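PDB 6XCQ: EreC from Klebsiella pneumoniae, which probably confers macrolide resistance by hydrolysing the ester bond of the macrolactone ring of erythromycin and related antibiotics. Local coordinates for residues Arg164-Gln169 / Ser249-Ser254; Lys182-Glu187 / Thr223-Arg228; Leu227-Leu232 / Asp243-Ala248. The protein carries 1 engineered substitution. All blocks are in the same frame, centred on the assembly; numbering follows the deposited sequence.

Interaction 1 of 3, residues Arg164-Gln169 / Ser249-Ser254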
# COMPACT_ATOMS: atom_id res chain seq x y z
N ARG A 164 6.71 17.81 -0.39
CA ARG A 164 6.64 18.99 0.46
C ARG A 164 6.62 18.62 1.95
O ARG A 164 7.41 19.15 2.73
CB ARG A 164 5.42 19.83 0.12
CG ARG A 164 5.39 21.16 0.88
CD ARG A 164 4.00 21.75 0.97
NE ARG A 164 3.08 20.93 1.76
CZ ARG A 164 2.02 20.31 1.26
NH1 ARG A 164 1.24 19.58 2.05
NH2 ARG A 164 1.73 20.42 -0.03
N ASP A 165 5.69 17.75 2.36
CA ASP A 165 5.59 17.37 3.77
C ASP A 165 6.92 16.82 4.28
O ASP A 165 7.37 17.16 5.37
CB ASP A 165 4.50 16.32 4.00
CG ASP A 165 3.07 16.86 3.90
OD1 ASP A 165 2.84 18.09 3.91
OD2 ASP A 165 2.16 16.01 3.82
N ASP A 166 7.54 15.93 3.49
CA ASP A 166 8.78 15.31 3.96
C ASP A 166 9.87 16.35 4.15
O ASP A 166 10.56 16.35 5.17
CB ASP A 166 9.24 14.23 2.99
CG ASP A 166 8.39 12.96 3.06
OD1 ASP A 166 8.15 12.46 4.19
OD2 ASP A 166 7.99 12.46 2.00
N LEU A 167 10.02 17.25 3.18
CA LEU A 167 11.06 18.27 3.25
C LEU A 167 10.80 19.24 4.39
O LEU A 167 11.75 19.71 5.04
CB LEU A 167 11.14 19.03 1.94
CG LEU A 167 11.75 18.32 0.74
CD1 LEU A 167 11.06 18.82 -0.53
CD2 LEU A 167 13.26 18.55 0.68
N ALA A 168 9.53 19.56 4.64
CA ALA A 168 9.21 20.51 5.69
C ALA A 168 9.51 19.93 7.07
O ALA A 168 10.01 20.63 7.95
CB ALA A 168 7.74 20.93 5.59
N GLN A 169 9.17 18.65 7.28
CA GLN A 169 9.53 18.01 8.53
C GLN A 169 11.04 17.88 8.66
O GLN A 169 11.60 18.16 9.73
CB GLN A 169 8.86 16.63 8.65
CG GLN A 169 9.10 15.99 10.01
CD GLN A 169 8.81 14.50 10.03
OE1 GLN A 169 9.59 13.71 10.55
NE2 GLN A 169 7.67 14.11 9.46
N SER A 249 16.46 10.63 8.99
CA SER A 249 16.91 9.61 8.05
C SER A 249 15.74 9.02 7.27
O SER A 249 15.86 8.74 6.07
CB SER A 249 17.65 8.51 8.80
OG SER A 249 18.69 9.09 9.57
N ASP A 250 14.59 8.82 7.93
CA ASP A 250 13.43 8.32 7.21
C ASP A 250 12.93 9.33 6.20
O ASP A 250 12.56 8.97 5.07
CB ASP A 250 12.32 7.95 8.19
CG ASP A 250 12.68 6.73 9.05
OD1 ASP A 250 13.74 6.10 8.81
OD2 ASP A 250 11.90 6.42 9.97
N ARG A 251 12.90 10.62 6.57
CA ARG A 251 12.41 11.64 5.65
C ARG A 251 13.26 11.67 4.38
O ARG A 251 12.73 11.64 3.26
CB ARG A 251 12.39 13.01 6.32
CG ARG A 251 11.46 13.15 7.52
CD ARG A 251 9.98 12.96 7.15
NE ARG A 251 9.58 11.56 7.28
CZ ARG A 251 9.42 10.92 8.44
NH1 ARG A 251 9.61 11.55 9.59
NH2 ARG A 251 9.07 9.65 8.44
N ILE A 252 14.59 11.72 4.55
CA ILE A 252 15.49 11.74 3.40
C ILE A 252 15.27 10.52 2.52
O ILE A 252 15.23 10.64 1.29
CB ILE A 252 16.96 11.82 3.87
CG1 ILE A 252 17.25 13.16 4.55
CG2 ILE A 252 17.91 11.61 2.69
CD1 ILE A 252 18.46 13.12 5.49
N GLU A 253 15.14 9.34 3.13
CA GLU A 253 14.86 8.14 2.32
C GLU A 253 13.58 8.31 1.51
O GLU A 253 13.53 8.00 0.32
CB GLU A 253 14.75 6.90 3.20
CG GLU A 253 16.07 6.36 3.75
CD GLU A 253 17.05 5.96 2.67
OE1 GLU A 253 18.16 6.54 2.63
OE2 GLU A 253 16.71 5.09 1.84
N SER A 254 12.52 8.80 2.17
CA SER A 254 11.26 9.03 1.49
C SER A 254 11.43 9.99 0.31
O SER A 254 10.93 9.74 -0.79
CB SER A 254 10.23 9.57 2.48
OG SER A 254 9.00 9.81 1.80
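Three flat groups meet where Asp166 and Gln169 face Arg251. In the modelled conformers of Gln169 and Arg251, each of which has an alternate, Gln169 OE1 lies at the edge of the guanidinium, near its plane, while Asp166 OD1 stands obliquely to the group. The carboxylate plane of Asp166 lies 18° from that of the guanidinium. Arg251 bends at its second and third torsions, which folds its chain across the Asp166 side chain, nearly perpendicular to it, instead of letting it reach straight outward. In the given conformer the salt bridge is long, from NE of Arg251 to OD1 of Asp166 at 3.5 Å, with the Arg251 CD methylene equally near that oxygen. The other carboxylate oxygen is gripped more firmly: Ser254 OG donates to Asp166 OD2 over 2.8 Å, arriving 54° out of the carboxylate plane. A short serine suits this place, because its OG, anti to the backbone N, is brought directly to that oxygen. The helix backbones come nearest at CA of Asp166 and CA of Arg251, 5.4 Å apart. Gln169, long and extended, reaches Arg251 NH1, but the separation is implausibly short, so that bond is doubtful. Helices 164-177 and 244-267 run roughly antiparallel, their segment axes 9.1 Å apart, and Ile102 of helix 101-112 packs against Asp166 and Gln169. Within this buried helix-helix seam, OD1 of Asp166 faces the guanidinium and OD2 takes the hydroxyl, which probably favours the ionised acid.

Interaction 2 of 3, residues Lys182-Glu187 / Thr223-Arg228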
# COMPACT_ATOMS: atom_id res chain seq x y z
N LYS A 182 21.00 23.20 7.12
CA LYS A 182 19.67 23.76 6.89
C LYS A 182 19.55 24.61 5.62
O LYS A 182 18.49 24.55 4.98
CB LYS A 182 19.24 24.57 8.11
CG LYS A 182 17.95 25.36 7.92
CD LYS A 182 16.87 24.93 8.90
CE LYS A 182 15.82 26.01 9.07
NZ LYS A 182 15.21 26.43 7.77
N PRO A 183 20.54 25.41 5.21
CA PRO A 183 20.38 26.12 3.92
C PRO A 183 20.21 25.16 2.76
O PRO A 183 19.42 25.41 1.84
CB PRO A 183 21.68 26.92 3.80
CG PRO A 183 22.20 27.04 5.18
CD PRO A 183 21.79 25.81 5.90
N HIS A 184 20.95 24.05 2.78
CA HIS A 184 20.86 23.04 1.74
C HIS A 184 19.47 22.42 1.68
O HIS A 184 18.92 22.22 0.59
CB HIS A 184 21.96 22.00 1.99
CG HIS A 184 22.04 20.91 0.96
ND1 HIS A 184 22.84 21.00 -0.16
CD2 HIS A 184 21.44 19.69 0.90
CE1 HIS A 184 22.72 19.89 -0.87
NE2 HIS A 184 21.89 19.08 -0.25
N VAL A 185 18.86 22.12 2.84
CA VAL A 185 17.49 21.60 2.86
C VAL A 185 16.52 22.63 2.31
O VAL A 185 15.56 22.28 1.60
CB VAL A 185 17.09 21.17 4.29
CG1 VAL A 185 15.57 20.88 4.37
CG2 VAL A 185 17.88 19.95 4.73
N ASP A 186 16.75 23.91 2.61
CA ASP A 186 15.82 24.95 2.17
C ASP A 186 15.96 25.21 0.68
O ASP A 186 14.97 25.49 -0.01
CB ASP A 186 16.06 26.23 2.98
CG ASP A 186 15.60 26.10 4.41
OD1 ASP A 186 14.48 25.59 4.63
OD2 ASP A 186 16.35 26.49 5.32
N GLU A 187 17.19 25.12 0.15
CA GLU A 187 17.36 25.16 -1.29
C GLU A 187 16.57 24.03 -1.96
O GLU A 187 15.87 24.26 -2.96
CB GLU A 187 18.85 25.07 -1.63
CG GLU A 187 19.18 25.13 -3.11
CD GLU A 187 20.39 26.00 -3.40
N THR A 223 21.12 13.07 -2.28
CA THR A 223 22.20 12.13 -2.00
C THR A 223 23.24 12.74 -1.05
O THR A 223 23.69 12.08 -0.11
CB THR A 223 22.84 11.68 -3.32
OG1 THR A 223 21.89 10.88 -4.06
CG2 THR A 223 24.06 10.85 -3.07
N ARG A 224 23.62 13.99 -1.28
CA ARG A 224 24.57 14.65 -0.38
C ARG A 224 24.04 14.64 1.05
O ARG A 224 24.78 14.30 1.99
CB ARG A 224 24.83 16.09 -0.84
CG ARG A 224 25.96 16.81 -0.09
CD ARG A 224 25.45 17.70 1.04
NE ARG A 224 26.39 18.76 1.39
CZ ARG A 224 27.35 18.66 2.30
NH1 ARG A 224 27.52 17.52 2.97
NH2 ARG A 224 28.14 19.70 2.53
N LEU A 225 22.77 14.99 1.23
CA LEU A 225 22.18 15.01 2.56
C LEU A 225 22.16 13.63 3.19
O LEU A 225 22.41 13.49 4.39
CB LEU A 225 20.75 15.56 2.50
CG LEU A 225 20.61 17.03 2.85
CD1 LEU A 225 19.27 17.53 2.37
CD2 LEU A 225 20.79 17.24 4.35
N LYS A 226 21.81 12.62 2.40
CA LYS A 226 21.70 11.25 2.90
C LYS A 226 23.03 10.75 3.44
O LYS A 226 23.08 10.08 4.48
CB LYS A 226 21.25 10.34 1.78
CG LYS A 226 21.02 8.90 2.19
CD LYS A 226 20.72 8.06 0.96
CE LYS A 226 21.34 6.69 1.06
NZ LYS A 226 20.45 5.74 1.76
N LEU A 227 24.11 11.03 2.72
CA LEU A 227 25.43 10.54 3.13
C LEU A 227 25.98 11.35 4.31
O LEU A 227 26.68 10.79 5.17
CB LEU A 227 26.39 10.60 1.94
CG LEU A 227 26.49 9.40 0.99
CD1 LEU A 227 25.15 8.78 0.69
CD2 LEU A 227 27.18 9.79 -0.31
N ARG A 228 25.68 12.64 4.38
CA ARG A 228 26.11 13.41 5.54
C ARG A 228 25.43 12.90 6.81
O ARG A 228 26.08 12.69 7.83
CB ARG A 228 25.84 14.90 5.34
CG ARG A 228 26.21 15.72 6.59
CD ARG A 228 25.93 17.21 6.44
NE ARG A 228 26.08 17.93 7.71
CZ ARG A 228 27.24 18.38 8.20
NH1 ARG A 228 28.38 18.17 7.55
NH2 ARG A 228 27.26 19.02 9.36
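His184 and Leu225 reach for each other head-on from their two helices, the leucine branch meeting the imidazole at its edge. Leu225 CD1 lies in the ring plane, 3.4 Å from His184 CD2. Arg224 approaches differently: in the conformer given, its CD methylene sits over one face of the same ring, 4.2 Å from the His184 centroid and 20° off the normal, a CH-pi contact. The Arg224 chain bends at its second torsion, and its guanidinium plane stands 75° from the ring instead of stacking on it. Histidine fits this boundary position because it offers an edge carbon to Leu225 and a pi face to the Arg224 methylene, while its NE2 is hydrogen-bonded to the carbonyl oxygen of Gly221, one turn back on the opposing helix. With CG anti to the backbone N (chi1 -178°), the ring is carried across toward that helix. Deeper in, Val185 lies nearly perpendicular to Leu225, and its CG2 branch touches Leu225 CD1 at 3.7 Å; the compact valine also packs on Ala171 of helix 164-177. The contact thus grades from an apolar, buried side to the exposed arginine. Helices 182-191 and 212-231 run roughly antiparallel, their segment axes 11.1 Å apart, as neighbours in an all-helical region inserted between strands 151-154 and 301-304 of the esterase fold.

Interaction 3 of 3, residues Leu227-Leu232 / Asp243-Ala248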
# COMPACT_ATOMS: atom_id res chain seq x y z
N LEU A 227 24.11 11.03 2.72
CA LEU A 227 25.43 10.54 3.13
C LEU A 227 25.98 11.35 4.31
O LEU A 227 26.68 10.79 5.17
CB LEU A 227 26.39 10.60 1.94
CG LEU A 227 26.49 9.40 0.99
CD1 LEU A 227 25.15 8.78 0.69
CD2 LEU A 227 27.18 9.79 -0.31
N ARG A 228 25.68 12.64 4.38
CA ARG A 228 26.11 13.41 5.54
C ARG A 228 25.43 12.90 6.81
O ARG A 228 26.08 12.69 7.83
CB ARG A 228 25.84 14.90 5.34
CG ARG A 228 26.21 15.72 6.59
CD ARG A 228 25.93 17.21 6.44
NE ARG A 228 26.08 17.93 7.71
CZ ARG A 228 27.24 18.38 8.20
NH1 ARG A 228 28.38 18.17 7.55
NH2 ARG A 228 27.26 19.02 9.36
N LEU A 229 24.11 12.67 6.75
CA LEU A 229 23.39 12.25 7.95
C LEU A 229 23.87 10.90 8.44
O LEU A 229 24.04 10.69 9.64
CB LEU A 229 21.88 12.21 7.68
CG LEU A 229 21.08 13.47 8.00
CD1 LEU A 229 20.70 13.53 9.46
CD2 LEU A 229 21.86 14.71 7.61
N ALA A 230 24.06 9.95 7.52
CA ALA A 230 24.54 8.64 7.94
C ALA A 230 25.94 8.74 8.54
O ALA A 230 26.26 8.04 9.51
CB ALA A 230 24.52 7.67 6.76
N SER A 231 26.78 9.62 7.98
CA SER A 231 28.14 9.74 8.50
C SER A 231 28.16 10.32 9.91
O SER A 231 29.07 10.00 10.69
CB SER A 231 28.98 10.60 7.55
OG SER A 231 28.79 11.98 7.77
N LEU A 232 27.17 11.13 10.27
CA LEU A 232 27.12 11.76 11.59
C LEU A 232 26.28 10.99 12.60
O LEU A 232 26.10 11.48 13.72
CB LEU A 232 26.59 13.20 11.47
CG LEU A 232 27.50 14.11 10.64
CD1 LEU A 232 26.91 15.51 10.53
CD2 LEU A 232 28.93 14.16 11.24
N ASP A 243 14.45 10.76 19.11
CA ASP A 243 14.46 9.98 17.88
C ASP A 243 14.56 10.85 16.63
O ASP A 243 14.13 10.42 15.55
CB ASP A 243 13.21 9.09 17.81
CG ASP A 243 11.90 9.88 17.81
OD1 ASP A 243 11.91 11.12 18.06
OD2 ASP A 243 10.84 9.27 17.56
N LEU A 244 15.11 12.06 16.75
CA LEU A 244 15.09 12.97 15.60
C LEU A 244 16.05 12.53 14.50
O LEU A 244 15.78 12.78 13.32
CB LEU A 244 15.41 14.40 16.04
CG LEU A 244 14.43 15.14 16.97
CD1 LEU A 244 14.93 16.55 17.25
CD2 LEU A 244 13.05 15.18 16.37
N PHE A 245 17.16 11.87 14.84
CA PHE A 245 18.04 11.36 13.79
C PHE A 245 17.31 10.33 12.93
O PHE A 245 17.37 10.38 11.70
CB PHE A 245 19.31 10.73 14.38
CG PHE A 245 20.06 9.92 13.36
CD1 PHE A 245 20.82 10.54 12.38
CD2 PHE A 245 19.94 8.54 13.33
CE1 PHE A 245 21.47 9.79 11.40
CE2 PHE A 245 20.59 7.79 12.36
CZ PHE A 245 21.36 8.41 11.40
N ARG A 246 16.62 9.39 13.57
CA ARG A 246 15.88 8.36 12.85
C ARG A 246 14.80 8.97 11.97
O ARG A 246 14.60 8.54 10.83
CB ARG A 246 15.26 7.38 13.85
CG ARG A 246 14.75 6.07 13.25
CD ARG A 246 13.27 6.14 12.89
NE ARG A 246 12.42 6.53 14.01
CZ ARG A 246 11.21 7.05 13.88
NH1 ARG A 246 10.70 7.24 12.67
NH2 ARG A 246 10.50 7.38 14.95
N LYS A 247 14.06 9.95 12.50
CA LYS A 247 13.03 10.60 11.70
C LYS A 247 13.65 11.34 10.52
O LYS A 247 13.13 11.25 9.40
CB LYS A 247 12.18 11.54 12.55
CG LYS A 247 11.33 10.82 13.57
CD LYS A 247 10.43 11.77 14.35
CE LYS A 247 9.37 11.00 15.12
NZ LYS A 247 8.54 11.89 15.97
N ALA A 248 14.77 12.06 10.74
CA ALA A 248 15.41 12.74 9.61
C ALA A 248 15.85 11.73 8.55
O ALA A 248 15.65 11.94 7.35
CB ALA A 248 16.61 13.57 10.07
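A backbone carbonyl, not a side chain, makes the closest approach to the Phe245 ring: Leu229 O lies at the ring edge, 3.2 Å from Phe245 CE1. The partly positive rim of an aromatic ring suits such a neighbour, and the oxygen sits near the ring plane. Phe245 reaches this position because its CG is anti to the backbone N (chi1 166°), which swings the ring across to the facing helix. The side chains of Leu229 and Phe245 run antiparallel alongside each other, meeting through the CD1 atoms of Leu229 and Phe245 at 4.2 Å. This is a pairing inside a helical hairpin: from the C-terminal part of helix 212-231 the chain turns through the short helix 233-236, and helix 244-267 returns beside it. Leu236 of that connecting helix packs on both Leu229 and Phe245, and Ala233 also meets the ring. One turn beyond Phe245, the small methyl of Ala248 leaves room for the leucine branch, with Ala248 CB 4.1 Å from Leu229 CD1. Near Leu232, Ser231 OG donates to Arg228 O over 2.8 Å, and the same carbonyl accepts from Leu232 N.

All three contacts belong to one bundle of helices, their centres 11 Å apart in every pairing and 18 to 28 Å from the centre of the chain. The segments of interactions 2 and 3 overlap on helix 212-231, though the overlapping residues carry neither contact, whereas interactions 1 and 3 share helix 244-267; interactions 2 and 3 both nest inside the loop closed by interaction 1. Ile252 joins them: its CD1 packs 3.6 Å from Leu229 CG of interaction 3, and its CG2 lies 3.7 Å from Lys226 CB of interaction 2. Between interactions 1 and 2, Glu253 OE1 and Lys226 NZ add a salt bridge of 2.6 Å. Interaction 1 lies nearest the chain centre.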